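Local coordinates for ethyl tert-butyl ether degradation EthD protein (Ralstonia eutropha JMP134, PDB 3BF4), which is of unknown function, though it belongs to the EthD family and may have an oxidoreductase activity, at residues A[55-64]-A[76-85]; A[39-48]-A[100-108]. The protein carries 3 engineered substitutions. All blocks are in the same frame, centred on the assembly; numbering follows the deposited sequence.

Overall arrangement
Both contacts belong to one ferredoxin-like subunit, in which two helices lie across a face of an antiparallel sheet. Interaction 1 is the buried beta hairpin of strands 58-66 and 76-84, close to the centre of the subunit and held mainly by backbone hydrogen bonds; strand 58-66 also meets the second subunit. Interaction 2, partly buried, joins helix 37-52 to the end of helix 87-103 and the turn after it through side chains: a carboxylate bound to a histidine and a tyrosine, next to an aromatic cluster. The centres of interactions 1 and 2 lie about 13 Å apart. They touch where Met45 packs on Tyr59 and Phe82, Val48 on Phe82 and Tyr40 on Cys80.

Interaction 1: residues A[55-64]-A[76-85]; sequences ACAYYTVEKG and FVAMCAFICD
Ile83 lies over one face of the Tyr58 ring, its CB 3.9 Å from the ring centroid in a CH-pi contact, while Ile83 CG1 comes within 3.6 Å of Tyr58 CE2. With chi1 at 60°, Tyr58 CG sits between backbone N and carbonyl carbon, which swings the ring across the neighbouring strand. On the same face of the sheet, Glu62 and Met79 run side by side, Glu62 CG 3.7 Å from Met79 CB. On the other face, covered by helix 37-52, Tyr59 CB lies 3.8 Å from Phe82 CD1. These three pairs are set by the antiparallel ladder: Ile83 N binds Tyr58 O at 3.0 Å, and Thr60 with Ala81 and Glu62 with Met79 each exchange two bonds. Just before the strand, Cys56 SG makes a sulfur-aromatic contact at the Phe82 ring edge. At the far end Gly64 N is hydrogen-bonded to Val77 O, and a water donates to Gly64 O and Val77 O. Tyr58 OH is bound by Glu123. The buried Glu62 carboxylate meets Lys22, Asn24 and Ser118 of the second subunit; the Lys22 salt bridge would probably favour its charged form, and fastens the hairpin to that subunit.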
ATOM      1  N   ALA A  55       6.861 -18.138   3.406  1.00 58.65           N
ATOM      2  CA  ALA A  55       6.222 -17.152   4.282  1.00 58.21           C
ATOM      3  C   ALA A  55       5.536 -16.006   3.517  1.00 58.98           C
ATOM      4  O   ALA A  55       4.636 -15.376   4.061  1.00 61.44           O
ATOM      5  CB  ALA A  55       7.241 -16.582   5.262  1.00 58.11           C
ATOM      6  N   CYS A  56       5.962 -15.737   2.277  1.00 58.27           N
ATOM      7  CA  CYS A  56       5.380 -14.706   1.424  1.00 55.77           C
ATOM      8  C   CYS A  56       4.817 -15.347   0.158  1.00 55.66           C
ATOM      9  O   CYS A  56       5.548 -16.048  -0.545  1.00 52.91           O
ATOM     10  CB  CYS A  56       6.453 -13.693   1.060  1.00 56.15           C
ATOM     11  SG  CYS A  56       5.903 -12.396  -0.077  1.00 57.45           S
ATOM     12  N   ALA A  57       3.524 -15.119  -0.115  1.00 53.79           N
ATOM     13  CA  ALA A  57       2.852 -15.631  -1.320  1.00 53.59           C
ATOM     14  C   ALA A  57       3.352 -14.903  -2.569  1.00 53.74           C
ATOM     15  O   ALA A  57       3.629 -15.521  -3.583  1.00 53.75           O
ATOM     16  CB  ALA A  57       1.322 -15.473  -1.202  1.00 52.02           C
ATOM     17  N   TYR A  58       3.414 -13.578  -2.487  1.00 53.51           N
ATOM     18  CA  TYR A  58       3.929 -12.734  -3.567  1.00 53.45           C
ATOM     19  C   TYR A  58       4.212 -11.349  -3.041  1.00 53.79           C
ATOM     20  O   TYR A  58       3.755 -10.993  -1.951  1.00 54.77           O
ATOM     21  CB  TYR A  58       2.948 -12.633  -4.753  1.00 53.13           C
ATOM     22  CG  TYR A  58       1.602 -12.040  -4.401  1.00 51.95           C
ATOM     23  CD1 TYR A  58       0.527 -12.862  -4.071  1.00 51.50           C
ATOM     24  CD2 TYR A  58       1.397 -10.649  -4.399  1.00 52.53           C
ATOM     25  CE1 TYR A  58      -0.725 -12.321  -3.739  1.00 53.70           C
ATOM     26  CE2 TYR A  58       0.149 -10.092  -4.061  1.00 53.01           C
ATOM     27  CZ  TYR A  58      -0.909 -10.936  -3.746  1.00 54.31           C
ATOM     28  OH  TYR A  58      -2.122 -10.409  -3.428  1.00 50.94           O
ATOM     29  N   TYR A  59       4.975 -10.589  -3.823  1.00 54.65           N
ATOM     30  CA  TYR A  59       5.261  -9.201  -3.525  1.00 54.48           C
ATOM     31  C   TYR A  59       4.830  -8.291  -4.672  1.00 54.96           C
ATOM     32  O   TYR A  59       4.588  -8.757  -5.784  1.00 53.41           O
ATOM     33  CB  TYR A  59       6.734  -8.981  -3.145  1.00 55.63           C
ATOM     34  CG  TYR A  59       7.767  -9.155  -4.247  1.00 53.63           C
ATOM     35  CD1 TYR A  59       8.048  -8.112  -5.145  1.00 56.24           C
ATOM     36  CD2 TYR A  59       8.511 -10.331  -4.355  1.00 54.09           C
ATOM     37  CE1 TYR A  59       9.025  -8.259  -6.170  1.00 52.70           C
ATOM     38  CE2 TYR A  59       9.490 -10.487  -5.365  1.00 57.21           C
ATOM     39  CZ  TYR A  59       9.739  -9.445  -6.268  1.00 57.32           C
ATOM     40  OH  TYR A  59      10.691  -9.594  -7.259  1.00 58.10           O
ATOM     41  N   THR A  60       4.691  -7.006  -4.351  1.00 52.90           N
ATOM     42  CA  THR A  60       4.381  -5.954  -5.312  1.00 54.20           C
ATOM     43  C   THR A  60       5.428  -4.847  -5.146  1.00 53.65           C
ATOM     44  O   THR A  60       6.005  -4.700  -4.066  1.00 52.13           O
ATOM     45  CB  THR A  60       2.959  -5.323  -5.087  1.00 54.05           C
ATOM     46  OG1 THR A  60       2.970  -4.471  -3.941  1.00 55.76           O
ATOM     47  CG2 THR A  60       1.877  -6.382  -4.915  1.00 52.53           C
ATOM     48  N   VAL A  61       5.656  -4.076  -6.205  1.00 54.07           N
ATOM     49  CA  VAL A  61       6.597  -2.944  -6.199  1.00 54.06           C
ATOM     50  C   VAL A  61       5.994  -1.792  -7.011  1.00 54.70           C
ATOM     51  O   VAL A  61       5.363  -2.023  -8.048  1.00 55.15           O
ATOM     52  CB  VAL A  61       7.967  -3.303  -6.833  1.00 53.42           C
ATOM     53  CG1 VAL A  61       8.972  -2.132  -6.673  1.00 51.36           C
ATOM     54  CG2 VAL A  61       8.539  -4.570  -6.243  1.00 52.76           C
ATOM     55  N   GLU A  62       6.207  -0.566  -6.544  1.00 55.47           N
ATOM     56  CA  GLU A  62       5.735   0.641  -7.241  1.00 56.63           C
ATOM     57  C   GLU A  62       6.725   1.801  -7.054  1.00 55.37           C
ATOM     58  O   GLU A  62       7.531   1.806  -6.108  1.00 55.38           O
ATOM     59  CB  GLU A  62       4.326   1.031  -6.757  1.00 57.09           C
ATOM     60  CG  GLU A  62       4.291   1.429  -5.304  1.00 58.92           C
ATOM     61  CD  GLU A  62       2.905   1.513  -4.731  1.00 61.64           C
ATOM     62  OE1 GLU A  62       2.242   2.563  -4.881  1.00 60.72           O
ATOM     63  OE2 GLU A  62       2.512   0.532  -4.069  1.00 66.41           O
ATOM     64  N   LYS A  63       6.665   2.744  -7.992  1.00 55.16           N
ATOM     65  CA  LYS A  63       7.480   3.952  -8.016  1.00 54.42           C
ATOM     66  C   LYS A  63       6.526   5.135  -7.940  1.00 52.61           C
ATOM     67  O   LYS A  63       5.635   5.257  -8.781  1.00 52.77           O
ATOM     68  CB  LYS A  63       8.333   4.023  -9.297  1.00 53.57           C
ATOM     69  CG  LYS A  63       9.006   5.396  -9.498  1.00 57.25           C
ATOM     70  CD  LYS A  63      10.287   5.385 -10.329  1.00 57.06           C
ATOM     71  CE  LYS A  63      10.096   5.105 -11.768  1.00 64.19           C
ATOM     72  NZ  LYS A  63      11.415   5.256 -12.493  1.00 61.99           N
ATOM     73  N   GLY A  64       6.728   6.011  -6.961  1.00 51.40           N
ATOM     74  CA  GLY A  64       5.883   7.193  -6.788  1.00 51.77           C
ATOM     75  C   GLY A  64       6.004   8.142  -7.961  1.00 51.39           C
ATOM     76  O   GLY A  64       7.112   8.398  -8.418  1.00 52.30           O
ATOM     77  N   PHE A  76       5.805   8.957  -1.008  1.00 52.68           N
ATOM     78  CA  PHE A  76       6.807   7.899  -1.022  1.00 52.80           C
ATOM     79  C   PHE A  76       7.395   7.728  -2.415  1.00 52.40           C
ATOM     80  O   PHE A  76       6.649   7.554  -3.381  1.00 52.93           O
ATOM     81  CB  PHE A  76       6.171   6.581  -0.561  1.00 53.19           C
ATOM     82  CG  PHE A  76       5.537   6.684   0.795  1.00 53.79           C
ATOM     83  CD1 PHE A  76       6.329   6.723   1.942  1.00 54.76           C
ATOM     84  CD2 PHE A  76       4.154   6.812   0.929  1.00 58.95           C
ATOM     85  CE1 PHE A  76       5.756   6.860   3.230  1.00 54.83           C
ATOM     86  CE2 PHE A  76       3.562   6.946   2.196  1.00 54.60           C
ATOM     87  CZ  PHE A  76       4.370   6.969   3.358  1.00 56.07           C
ATOM     88  N   VAL A  77       8.724   7.808  -2.508  1.00 51.86           N
ATOM     89  CA  VAL A  77       9.454   7.616  -3.774  1.00 53.16           C
ATOM     90  C   VAL A  77       9.282   6.177  -4.294  1.00 52.22           C
ATOM     91  O   VAL A  77       9.123   5.951  -5.504  1.00 51.18           O
ATOM     92  CB  VAL A  77      10.978   7.971  -3.645  1.00 52.27           C
ATOM     93  CG1 VAL A  77      11.723   7.044  -2.685  1.00 50.32           C
ATOM     94  CG2 VAL A  77      11.643   7.964  -5.013  1.00 53.96           C
ATOM     95  N   ALA A  78       9.297   5.223  -3.370  1.00 52.00           N
ATOM     96  CA  ALA A  78       9.113   3.815  -3.690  1.00 52.81           C
ATOM     97  C   ALA A  78       8.368   3.127  -2.543  1.00 52.58           C
ATOM     98  O   ALA A  78       8.444   3.562  -1.386  1.00 50.18           O
ATOM     99  CB  ALA A  78      10.438   3.165  -3.955  1.00 51.72           C
HETATM  100  N   MSE A  79       7.596   2.100  -2.896  1.00 51.97           N
HETATM  101  CA  MSE A  79       6.865   1.286  -1.937  1.00 54.29           C
HETATM  102  C   MSE A  79       6.843  -0.141  -2.436  1.00 53.05           C
HETATM  103  O   MSE A  79       6.928  -0.372  -3.631  1.00 52.33           O
HETATM  104  CB  MSE A  79       5.410   1.749  -1.780  1.00 52.62           C
HETATM  105  CG  MSE A  79       5.222   3.185  -1.384  1.00 58.62           C
HETATM  106 SE   MSE A  79       3.330   3.670  -1.364  0.75 62.96          SE
HETATM  107  CE  MSE A  79       2.665   2.491   0.023  1.00 72.67           C
ATOM    108  N   CYS A  80       6.799  -1.090  -1.510  1.00 54.43           N
ATOM    109  CA  CYS A  80       6.586  -2.504  -1.845  1.00 55.08           C
ATOM    110  C   CYS A  80       5.629  -3.085  -0.829  1.00 53.84           C
ATOM    111  O   CYS A  80       5.351  -2.466   0.203  1.00 53.24           O
ATOM    112  CB  CYS A  80       7.873  -3.332  -1.843  1.00 54.91           C
ATOM    113  SG  CYS A  80       8.506  -3.756  -0.210  1.00 57.55           S
ATOM    114  N   ALA A  81       5.140  -4.278  -1.139  1.00 54.01           N
ATOM    115  CA  ALA A  81       4.306  -5.022  -0.217  1.00 53.73           C
ATOM    116  C   ALA A  81       4.574  -6.510  -0.329  1.00 53.75           C
ATOM    117  O   ALA A  81       4.726  -7.009  -1.425  1.00 50.30           O
ATOM    118  CB  ALA A  81       2.833  -4.718  -0.435  1.00 52.15           C
ATOM    119  N   PHE A  82       4.661  -7.185   0.822  1.00 53.91           N
ATOM    120  CA  PHE A  82       4.798  -8.631   0.907  1.00 53.72           C
ATOM    121  C   PHE A  82       3.465  -9.150   1.452  1.00 52.65           C
ATOM    122  O   PHE A  82       3.069  -8.795   2.565  1.00 50.94           O
ATOM    123  CB  PHE A  82       5.951  -9.021   1.837  1.00 54.04           C
ATOM    124  CG  PHE A  82       7.259  -8.428   1.433  1.00 56.89           C
ATOM    125  CD1 PHE A  82       8.013  -9.010   0.408  1.00 58.85           C
ATOM    126  CD2 PHE A  82       7.739  -7.276   2.050  1.00 57.69           C
ATOM    127  CE1 PHE A  82       9.243  -8.444   0.001  1.00 58.67           C
ATOM    128  CE2 PHE A  82       8.962  -6.714   1.661  1.00 58.00           C
ATOM    129  CZ  PHE A  82       9.716  -7.294   0.637  1.00 57.72           C
ATOM    130  N   ILE A  83       2.774  -9.947   0.641  1.00 52.11           N
ATOM    131  CA  ILE A  83       1.503 -10.566   0.999  1.00 53.01           C
ATOM    132  C   ILE A  83       1.895 -11.918   1.597  1.00 53.39           C
ATOM    133  O   ILE A  83       2.555 -12.733   0.923  1.00 50.52           O
ATOM    134  CB  ILE A  83       0.544 -10.669  -0.225  1.00 53.57           C
ATOM    135  CG1 ILE A  83      -0.012  -9.276  -0.564  1.00 56.58           C
ATOM    136  CG2 ILE A  83      -0.637 -11.631   0.039  1.00 50.99           C
ATOM    137  CD1 ILE A  83       1.033  -8.255  -1.018  1.00 57.87           C
ATOM    138  N   CYS A  84       1.532 -12.115   2.871  1.00 52.47           N
ATOM    139  CA  CYS A  84       1.897 -13.297   3.656  1.00 53.28           C
ATOM    140  C   CYS A  84       0.681 -13.889   4.345  1.00 54.27           C
ATOM    141  O   CYS A  84      -0.159 -13.151   4.875  1.00 54.71           O
ATOM    142  CB  CYS A  84       2.911 -12.882   4.729  1.00 53.59           C
ATOM    143  SG  CYS A  84       4.396 -12.058   4.042  1.00 55.35           S
ATOM    144  N   ASP A  85       0.596 -15.211   4.349  1.00 55.33           N
ATOM    145  CA  ASP A  85      -0.519 -15.927   5.000  1.00 57.63           C
ATOM    146  C   ASP A  85      -0.451 -15.861   6.540  1.00 56.01           C
ATOM    147  O   ASP A  85      -1.484 -15.934   7.198  1.00 57.45           O
ATOM    148  CB  ASP A  85      -0.577 -17.391   4.527  1.00 57.97           C
ATOM    149  CG  ASP A  85      -0.876 -17.524   3.017  1.00 66.92           C
ATOM    150  OD1 ASP A  85      -1.881 -16.940   2.527  1.00 69.30           O
ATOM    151  OD2 ASP A  85      -0.104 -18.235   2.322  1.00 76.35           O
TER
HETATM  152  O   HOH W   1       9.507   8.245  -7.238  1.00 59.49           O

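Interaction 2: residues A[39-48]-A[100-108]; sequences YYCDRHMPMV and EILGDIANY. With EDO (1,2-ethanediol), chain C.
Asp104 OD1 is gripped by two donors: Tyr39 OH at 2.7 Å, on the syn lone pair, and Asn107 ND2 at 2.6 Å, on the anti side and somewhat out of the carboxylate plane. The other oxygen, OD2, accepts a hydrogen bond from His44 ND1 at 2.6 Å (N-H...O 163°) through its anti lone pair. OD2 lies in the imidazole plane, and ring and carboxylate are nearly coplanar. Bonds to both oxygens fix the rotation of the Asp104 carboxylate, and the OD2 bond orients the His44 ring. Tyr39 CG is anti to the backbone N (chi1 -172°), which carries the phenol across to Asp104, with Asn107 O over one ring face and Arg43 CB over the other. In this ferredoxin-like fold, helix 37-52 thus meets the end of helix 87-103 and the turn beyond it above the sheet. Tyr108 turns its edge to the face of His44, CE2 3.3 Å from His44 CG, and its own face receives Tyr40 CD1; Tyr108 OH is hydrogen-bonded to Tyr27. A 1,2-ethanediol, probably from the crystallisation liquor, sits beside this aromatic cluster, its O1 hydrogen-bonded to Tyr40 OH at 2.8 Å and its O2 weakly to His44 NE2; Tyr27 OH also bonds the diol. Further along the helices, Val48 CG2 packs 3.8 Å from Ile101 CG2, and Met47 SE lies against Ile101 CG1.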
ATOM      1  N   TYR A  39      18.142  -1.297  -8.954  1.00 54.26           N
ATOM      2  CA  TYR A  39      18.729  -2.215  -7.959  1.00 54.37           C
ATOM      3  C   TYR A  39      17.629  -2.738  -7.029  1.00 54.72           C
ATOM      4  O   TYR A  39      17.549  -3.930  -6.747  1.00 55.24           O
ATOM      5  CB  TYR A  39      19.820  -1.512  -7.125  1.00 55.17           C
ATOM      6  CG  TYR A  39      20.604  -2.441  -6.209  1.00 55.59           C
ATOM      7  CD1 TYR A  39      20.069  -2.866  -4.971  1.00 56.28           C
ATOM      8  CD2 TYR A  39      21.880  -2.903  -6.570  1.00 56.64           C
ATOM      9  CE1 TYR A  39      20.777  -3.721  -4.131  1.00 56.12           C
ATOM     10  CE2 TYR A  39      22.609  -3.772  -5.718  1.00 57.43           C
ATOM     11  CZ  TYR A  39      22.044  -4.174  -4.505  1.00 56.83           C
ATOM     12  OH  TYR A  39      22.720  -5.017  -3.655  1.00 56.96           O
ATOM     13  N   TYR A  40      16.796  -1.820  -6.558  1.00 54.28           N
ATOM     14  CA  TYR A  40      15.688  -2.152  -5.672  1.00 56.21           C
ATOM     15  C   TYR A  40      14.799  -3.259  -6.239  1.00 56.43           C
ATOM     16  O   TYR A  40      14.564  -4.271  -5.590  1.00 55.96           O
ATOM     17  CB  TYR A  40      14.854  -0.899  -5.393  1.00 55.05           C
ATOM     18  CG  TYR A  40      13.749  -1.106  -4.410  1.00 54.90           C
ATOM     19  CD1 TYR A  40      14.021  -1.619  -3.133  1.00 53.14           C
ATOM     20  CD2 TYR A  40      12.430  -0.746  -4.712  1.00 56.42           C
ATOM     21  CE1 TYR A  40      13.012  -1.793  -2.186  1.00 52.73           C
ATOM     22  CE2 TYR A  40      11.400  -0.914  -3.754  1.00 56.35           C
ATOM     23  CZ  TYR A  40      11.704  -1.437  -2.502  1.00 56.65           C
ATOM     24  OH  TYR A  40      10.709  -1.618  -1.584  1.00 57.24           O
ATOM     25  N   CYS A  41      14.382  -3.068  -7.479  1.00 58.97           N
ATOM     26  CA  CYS A  41      13.501  -3.995  -8.168  1.00 58.34           C
ATOM     27  C   CYS A  41      14.115  -5.329  -8.629  1.00 56.68           C
ATOM     28  O   CYS A  41      13.496  -6.366  -8.419  1.00 55.20           O
ATOM     29  CB  CYS A  41      12.923  -3.293  -9.393  1.00 60.48           C
ATOM     30  SG  CYS A  41      11.803  -4.285 -10.342  1.00 68.13           S
ATOM     31  N   ASP A  42      15.284  -5.285  -9.277  1.00 56.33           N
ATOM     32  CA  ASP A  42      15.916  -6.517  -9.831  0.50 57.38           C
ATOM     33  C   ASP A  42      16.922  -7.213  -8.911  1.00 56.46           C
ATOM     34  O   ASP A  42      17.202  -8.391  -9.139  1.00 56.86           O
ATOM     35  CB  ASP A  42      16.449  -6.432 -11.310  0.50 57.48           C
ATOM     36  CG  ASP A  42      16.404  -5.033 -11.928  0.50 59.04           C
ATOM     37  OD1 ASP A  42      15.308  -4.435 -11.929  0.50 63.66           O
ATOM     38  OD2 ASP A  42      17.433  -4.561 -12.473  0.50 57.93           O
ATOM     39  N   ARG A  43      17.440  -6.531  -7.878  1.00 56.85           N
ATOM     40  CA  ARG A  43      18.427  -7.138  -6.943  1.00 57.81           C
ATOM     41  C   ARG A  43      17.879  -7.322  -5.537  1.00 56.18           C
ATOM     42  O   ARG A  43      17.850  -8.436  -5.021  1.00 55.81           O
ATOM     43  CB  ARG A  43      19.717  -6.301  -6.867  1.00 59.23           C
ATOM     44  CG  ARG A  43      20.423  -6.040  -8.209  1.00 64.94           C
ATOM     45  CD  ARG A  43      21.261  -7.207  -8.639  1.00 73.77           C
ATOM     46  NE  ARG A  43      22.495  -7.301  -7.841  1.00 80.12           N
ATOM     47  CZ  ARG A  43      23.670  -6.706  -8.112  1.00 79.15           C
ATOM     48  NH1 ARG A  43      23.848  -5.923  -9.190  1.00 79.94           N
ATOM     49  NH2 ARG A  43      24.702  -6.898  -7.280  1.00 76.35           N
ATOM     50  N   HIS A  44      17.416  -6.234  -4.926  1.00 56.26           N
ATOM     51  CA  HIS A  44      16.951  -6.290  -3.546  1.00 55.18           C
ATOM     52  C   HIS A  44      15.669  -7.122  -3.331  1.00 56.12           C
ATOM     53  O   HIS A  44      15.690  -8.052  -2.523  1.00 58.48           O
ATOM     54  CB  HIS A  44      16.798  -4.889  -2.959  1.00 54.97           C
ATOM     55  CG  HIS A  44      16.413  -4.882  -1.511  1.00 54.23           C
ATOM     56  ND1 HIS A  44      17.307  -5.164  -0.500  1.00 53.32           N
ATOM     57  CD2 HIS A  44      15.237  -4.610  -0.908  1.00 54.23           C
ATOM     58  CE1 HIS A  44      16.693  -5.069   0.663  1.00 53.17           C
ATOM     59  NE2 HIS A  44      15.436  -4.738   0.443  1.00 52.65           N
HETATM   60  N   MSE A  45      14.590  -6.797  -4.042  1.00 55.52           N
HETATM   61  CA  MSE A  45      13.289  -7.486  -3.861  1.00 54.91           C
HETATM   62  C   MSE A  45      13.311  -9.009  -4.105  1.00 54.59           C
HETATM   63  O   MSE A  45      12.701  -9.745  -3.329  1.00 54.61           O
HETATM   64  CB  MSE A  45      12.171  -6.827  -4.680  1.00 55.08           C
HETATM   65  CG  MSE A  45      11.805  -5.396  -4.271  1.00 56.60           C
HETATM   66 SE   MSE A  45      11.115  -5.284  -2.483  0.75 58.23          SE
HETATM   67  CE  MSE A  45       9.517  -6.397  -2.719  1.00 55.00           C
ATOM     68  N   PRO A  46      13.971  -9.479  -5.185  1.00 54.53           N
ATOM     69  CA  PRO A  46      14.119 -10.919  -5.376  1.00 54.50           C
ATOM     70  C   PRO A  46      14.925 -11.595  -4.247  1.00 54.64           C
ATOM     71  O   PRO A  46      14.619 -12.742  -3.882  1.00 55.26           O
ATOM     72  CB  PRO A  46      14.842 -11.009  -6.730  1.00 56.17           C
ATOM     73  CG  PRO A  46      14.432  -9.749  -7.414  1.00 56.71           C
ATOM     74  CD  PRO A  46      14.543  -8.758  -6.332  1.00 54.60           C
HETATM   75  N   MSE A  47      15.935 -10.896  -3.712  1.00 53.69           N
HETATM   76  CA  MSE A  47      16.688 -11.394  -2.555  1.00 53.93           C
HETATM   77  C   MSE A  47      15.788 -11.472  -1.311  1.00 53.67           C
HETATM   78  O   MSE A  47      15.808 -12.482  -0.620  1.00 52.43           O
HETATM   79  CB  MSE A  47      17.954 -10.564  -2.289  1.00 52.73           C
HETATM   80  CG  MSE A  47      18.800 -11.029  -1.093  1.00 53.99           C
HETATM   81 SE   MSE A  47      18.174 -10.364   0.664  0.75 57.75          SE
HETATM   82  CE  MSE A  47      18.305  -8.441   0.309  1.00 54.71           C
ATOM     83  N   VAL A  48      15.009 -10.425  -1.031  1.00 53.67           N
ATOM     84  CA  VAL A  48      14.116 -10.432   0.146  1.00 53.48           C
ATOM     85  C   VAL A  48      13.067 -11.556   0.034  1.00 53.77           C
ATOM     86  O   VAL A  48      12.789 -12.248   1.026  1.00 51.07           O
ATOM     87  CB  VAL A  48      13.408  -9.066   0.397  1.00 53.74           C
ATOM     88  CG1 VAL A  48      12.453  -9.162   1.594  1.00 50.50           C
ATOM     89  CG2 VAL A  48      14.442  -7.949   0.623  1.00 49.88           C
ATOM     90  N   GLU A 100      20.730  -9.316   7.208  1.00 53.50           N
ATOM     91  CA  GLU A 100      21.124  -9.273   5.806  1.00 54.87           C
ATOM     92  C   GLU A 100      20.233  -8.320   4.993  1.00 54.43           C
ATOM     93  O   GLU A 100      20.747  -7.514   4.226  1.00 55.49           O
ATOM     94  CB  GLU A 100      21.056 -10.652   5.173  1.00 53.95           C
ATOM     95  CG  GLU A 100      21.519 -10.645   3.717  1.00 58.70           C
ATOM     96  CD  GLU A 100      21.434 -11.973   3.041  1.00 58.89           C
ATOM     97  OE1 GLU A 100      20.851 -12.917   3.619  1.00 59.35           O
ATOM     98  OE2 GLU A 100      21.963 -12.047   1.910  1.00 58.07           O
ATOM     99  N   ILE A 101      18.919  -8.435   5.152  1.00 52.43           N
ATOM    100  CA  ILE A 101      17.966  -7.593   4.413  1.00 54.24           C
ATOM    101  C   ILE A 101      18.252  -6.105   4.664  1.00 54.98           C
ATOM    102  O   ILE A 101      18.451  -5.361   3.711  1.00 54.87           O
ATOM    103  CB  ILE A 101      16.498  -7.962   4.731  1.00 53.78           C
ATOM    104  CG1 ILE A 101      16.163  -9.338   4.127  1.00 49.44           C
ATOM    105  CG2 ILE A 101      15.530  -6.916   4.168  1.00 50.74           C
ATOM    106  CD1 ILE A 101      14.917  -9.978   4.696  1.00 53.44           C
ATOM    107  N   LEU A 102      18.336  -5.720   5.935  1.00 54.81           N
ATOM    108  CA  LEU A 102      18.643  -4.338   6.335  1.00 55.28           C
ATOM    109  C   LEU A 102      20.019  -3.865   5.861  1.00 54.85           C
ATOM    110  O   LEU A 102      20.164  -2.714   5.463  1.00 55.20           O
ATOM    111  CB  LEU A 102      18.531  -4.154   7.852  1.00 54.52           C
ATOM    112  CG  LEU A 102      17.133  -4.292   8.445  1.00 60.28           C
ATOM    113  CD1 LEU A 102      17.242  -4.335   9.977  1.00 59.11           C
ATOM    114  CD2 LEU A 102      16.180  -3.170   7.976  1.00 62.34           C
ATOM    115  N   GLY A 103      21.003  -4.764   5.875  1.00 55.88           N
ATOM    116  CA  GLY A 103      22.356  -4.455   5.416  1.00 55.80           C
ATOM    117  C   GLY A 103      22.472  -4.110   3.937  1.00 56.12           C
ATOM    118  O   GLY A 103      23.428  -3.455   3.549  1.00 57.30           O
ATOM    119  N   ASP A 104      21.505  -4.555   3.128  1.00 55.67           N
ATOM    120  CA  ASP A 104      21.459  -4.293   1.682  1.00 55.63           C
ATOM    121  C   ASP A 104      20.800  -2.948   1.305  1.00 55.91           C
ATOM    122  O   ASP A 104      20.977  -2.494   0.168  1.00 57.45           O
ATOM    123  CB  ASP A 104      20.702  -5.445   0.977  1.00 55.72           C
ATOM    124  CG  ASP A 104      20.831  -5.411  -0.550  1.00 52.57           C
ATOM    125  OD1 ASP A 104      21.953  -5.275  -1.054  1.00 55.57           O
ATOM    126  OD2 ASP A 104      19.805  -5.520  -1.244  1.00 59.49           O
ATOM    127  N   ILE A 105      20.095  -2.295   2.245  1.00 55.92           N
ATOM    128  CA  ILE A 105      19.378  -1.046   1.939  0.50 55.20           C
ATOM    129  C   ILE A 105      20.346   0.056   1.457  1.00 55.02           C
ATOM    130  O   ILE A 105      20.030   0.776   0.507  1.00 54.41           O
ATOM    131  CB  ILE A 105      18.449  -0.563   3.096  0.50 55.36           C
ATOM    132  CG1 ILE A 105      17.439  -1.659   3.498  0.50 56.96           C
ATOM    133  CG2 ILE A 105      17.683   0.698   2.668  0.50 54.37           C
ATOM    134  CD1 ILE A 105      16.512  -1.274   4.658  0.50 52.08           C
ATOM    135  N   ALA A 106      21.523   0.147   2.077  1.00 54.74           N
ATOM    136  CA  ALA A 106      22.568   1.124   1.677  1.00 55.50           C
ATOM    137  C   ALA A 106      23.040   1.006   0.211  1.00 55.67           C
ATOM    138  O   ALA A 106      23.590   1.955  -0.324  1.00 55.24           O
ATOM    139  CB  ALA A 106      23.783   1.032   2.616  1.00 55.41           C
ATOM    140  N   ASN A 107      22.853  -0.159  -0.413  1.00 55.94           N
ATOM    141  CA  ASN A 107      23.230  -0.372  -1.811  1.00 54.48           C
ATOM    142  C   ASN A 107      22.332   0.327  -2.839  1.00 54.37           C
ATOM    143  O   ASN A 107      22.724   0.444  -4.002  1.00 55.67           O
ATOM    144  CB  ASN A 107      23.317  -1.876  -2.111  1.00 55.47           C
ATOM    145  CG  ASN A 107      24.404  -2.571  -1.299  1.00 57.40           C
ATOM    146  OD1 ASN A 107      25.484  -2.023  -1.095  1.00 63.99           O
ATOM    147  ND2 ASN A 107      24.121  -3.777  -0.838  1.00 56.60           N
ATOM    148  N   TYR A 108      21.130   0.743  -2.438  1.00 53.09           N
ATOM    149  CA  TYR A 108      20.216   1.475  -3.325  1.00 52.61           C
ATOM    150  C   TYR A 108      19.653   2.783  -2.765  1.00 52.59           C
ATOM    151  O   TYR A 108      19.117   3.563  -3.547  1.00 53.56           O
ATOM    152  CB  TYR A 108      19.067   0.572  -3.805  1.00 52.68           C
ATOM    153  CG  TYR A 108      18.179   0.008  -2.716  1.00 50.72           C
ATOM    154  CD1 TYR A 108      17.035   0.686  -2.289  1.00 57.01           C
ATOM    155  CD2 TYR A 108      18.455  -1.233  -2.145  1.00 50.84           C
ATOM    156  CE1 TYR A 108      16.197   0.146  -1.277  1.00 54.48           C
ATOM    157  CE2 TYR A 108      17.632  -1.786  -1.160  1.00 51.18           C
ATOM    158  CZ  TYR A 108      16.517  -1.088  -0.715  1.00 49.78           C
ATOM    159  OH  TYR A 108      15.723  -1.614   0.258  1.00 55.02           O
TER
HETATM  160  C1  EDO C 109      12.036  -3.989   0.889  1.00 52.25           C
HETATM  161  O1  EDO C 109      11.818  -2.565   0.836  1.00 48.24           O
HETATM  162  C2  EDO C 109      12.766  -4.436   2.160  1.00 47.90           C
HETATM  163  O2  EDO C 109      13.595  -3.393   2.682  1.00 50.81           O